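4-hydroxybutyrate CoA-transferase (Porphyromonas gingivalis, PDB 3EH7) probably transfers coenzyme A between carboxylic acids such as acetate and 4-hydroxybutyrate, as a member of the acetyl-CoA hydrolase/transferase family. Local coordinates at residues His240-Ser245 with Tyr297-Arg302. Numbering follows the deposited sequence.
Sequences HTEMFS and YVNDPR
With chi1 at -177°, His-240 swings its ring beside its own carbonyl carbon and out to Val-298, while Glu-242, its CG likewise anti to the backbone N, stretches an extended chain to the amide of Asn-299. The imidazole presents its edge: NE2 gives a nearly straight hydrogen bond of 2.8 Å to Val-298 O, lying in both the ring plane and the carbonyl plane, on a lone pair. Histidine suits this place because its flat ring carries an N-H at the edge, which can reach a buried carbonyl at the end of helix 295-298. Val-298 packs against the same ring nitrogen, its CG1 branch 3.5 Å from His-240 NE2 and 3.3 Å from Thr-241 O, so a compact branched side chain fits between the imidazole and the main chain at Thr-241.

The second hydrogen bond is built differently. Asn-299 ND2 donates to Glu-242 OE1 over 3.0 Å, in the plane of its own amide but above that of the carboxylate, and the two planes stand 41° apart. Asparagine suits the place because its amide donates and accepts at once: ND2 also bonds to Asp-343, and OD1 accepts from Tyr-344 OH, whereas the other oxygen of Glu-242 meets Thr-338. Multiple bonds thus hold these buried polar ends. Beyond them, Asp-300 caps the next helix by accepting from Arg-302 N, and Arg-302 grips its carboxylate side-on through NE and NH2.

Strand 238-240 lies between strands 215-217 and 269-271 of the largely parallel sheet, and its C-terminal exit is pinned here to the junction of helices 295-298 and 301-304, consistent with the Rossmann-like alpha/beta domains of the acetyl-CoA hydrolase/transferase family.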
# COMPACT_ATOMS: atom_id res chain seq x y z
N HIS A 240 -5.85 -12.75 14.71
CA HIS A 240 -6.37 -11.48 14.23
C HIS A 240 -6.37 -11.58 12.72
O HIS A 240 -5.33 -11.46 12.04
CB HIS A 240 -5.60 -10.26 14.74
CG HIS A 240 -6.19 -8.96 14.29
ND1 HIS A 240 -6.75 -8.04 15.15
CD2 HIS A 240 -6.36 -8.44 13.05
CE1 HIS A 240 -7.21 -7.01 14.47
NE2 HIS A 240 -6.98 -7.23 13.18
N THR A 241 -7.56 -11.87 12.22
CA THR A 241 -7.72 -12.42 10.91
C THR A 241 -8.93 -11.81 10.19
O THR A 241 -9.82 -11.23 10.81
CB THR A 241 -7.87 -13.94 11.01
OG1 THR A 241 -7.72 -14.53 9.71
CG2 THR A 241 -9.26 -14.33 11.67
N GLU A 242 -8.94 -11.90 8.88
CA GLU A 242 -10.11 -11.45 8.16
C GLU A 242 -11.26 -12.43 8.47
O GLU A 242 -12.40 -12.03 8.77
CB GLU A 242 -9.85 -11.37 6.67
CG GLU A 242 -10.97 -10.61 5.94
CD GLU A 242 -10.68 -10.44 4.46
OE1 GLU A 242 -9.71 -9.72 4.16
OE2 GLU A 242 -11.39 -11.04 3.62
N MSE A 243 -10.95 -13.71 8.37
CA MSE A 243 -11.92 -14.74 8.71
C MSE A 243 -11.21 -15.96 9.26
O MSE A 243 -10.03 -16.12 9.06
CB MSE A 243 -12.79 -15.10 7.49
CG MSE A 243 -12.02 -15.70 6.34
SE MSE A 243 -11.84 -17.64 6.37
CE MSE A 243 -13.70 -18.18 6.12
N PHE A 244 -11.95 -16.80 9.96
CA PHE A 244 -11.46 -18.14 10.29
C PHE A 244 -12.56 -19.17 10.14
O PHE A 244 -13.70 -18.82 9.81
CB PHE A 244 -10.74 -18.21 11.64
CG PHE A 244 -11.62 -17.99 12.84
CD1 PHE A 244 -12.36 -19.03 13.37
CD2 PHE A 244 -11.68 -16.74 13.45
CE1 PHE A 244 -13.17 -18.82 14.49
CE2 PHE A 244 -12.49 -16.54 14.55
CZ PHE A 244 -13.22 -17.60 15.09
N SER A 245 -12.19 -20.43 10.33
CA SER A 245 -13.04 -21.55 10.00
C SER A 245 -12.69 -22.72 10.90
O SER A 245 -12.12 -22.53 11.97
CB SER A 245 -12.85 -21.93 8.53
OG SER A 245 -13.90 -22.74 8.05
N TYR A 297 -12.20 -1.71 11.06
CA TYR A 297 -11.39 -1.90 12.23
C TYR A 297 -10.42 -3.05 12.02
O TYR A 297 -9.18 -2.84 12.05
CB TYR A 297 -12.28 -2.12 13.48
CG TYR A 297 -11.49 -2.35 14.74
CD1 TYR A 297 -10.91 -1.29 15.42
CD2 TYR A 297 -11.30 -3.63 15.24
CE1 TYR A 297 -10.17 -1.49 16.58
CE2 TYR A 297 -10.59 -3.85 16.39
CZ TYR A 297 -10.03 -2.78 17.06
OH TYR A 297 -9.31 -3.03 18.18
N VAL A 298 -10.94 -4.24 11.72
CA VAL A 298 -10.09 -5.46 11.68
C VAL A 298 -8.99 -5.42 10.62
O VAL A 298 -7.85 -5.85 10.90
CB VAL A 298 -10.91 -6.75 11.53
CG1 VAL A 298 -10.00 -8.03 11.54
CG2 VAL A 298 -11.99 -6.83 12.62
N ASN A 299 -9.31 -4.91 9.43
CA ASN A 299 -8.41 -4.97 8.29
C ASN A 299 -7.59 -3.69 8.13
O ASN A 299 -6.85 -3.54 7.18
CB ASN A 299 -9.18 -5.23 6.98
CG ASN A 299 -9.41 -6.70 6.67
OD1 ASN A 299 -9.80 -7.49 7.54
ND2 ASN A 299 -9.26 -7.05 5.40
N ASP A 300 -7.75 -2.73 9.04
CA ASP A 300 -6.98 -1.51 8.95
C ASP A 300 -5.51 -1.87 9.23
O ASP A 300 -5.21 -2.42 10.28
CB ASP A 300 -7.45 -0.52 9.97
CG ASP A 300 -6.77 0.84 9.82
OD1 ASP A 300 -5.58 0.95 9.44
OD2 ASP A 300 -7.45 1.81 10.10
N PRO A 301 -4.61 -1.61 8.29
CA PRO A 301 -3.20 -1.92 8.56
C PRO A 301 -2.68 -1.37 9.90
O PRO A 301 -1.88 -2.02 10.56
CB PRO A 301 -2.48 -1.32 7.37
CG PRO A 301 -3.49 -1.45 6.24
CD PRO A 301 -4.79 -1.06 6.93
N ARG A 302 -3.16 -0.19 10.30
CA ARG A 302 -2.74 0.39 11.59
C ARG A 302 -3.25 -0.38 12.81
O ARG A 302 -2.66 -0.32 13.86
CB ARG A 302 -3.18 1.84 11.67
CG ARG A 302 -2.56 2.69 10.55
CD ARG A 302 -3.32 3.98 10.38
NE ARG A 302 -4.70 3.75 9.95
CZ ARG A 302 -5.57 4.72 9.71
NH1 ARG A 302 -5.22 5.99 9.87
NH2 ARG A 302 -6.81 4.43 9.34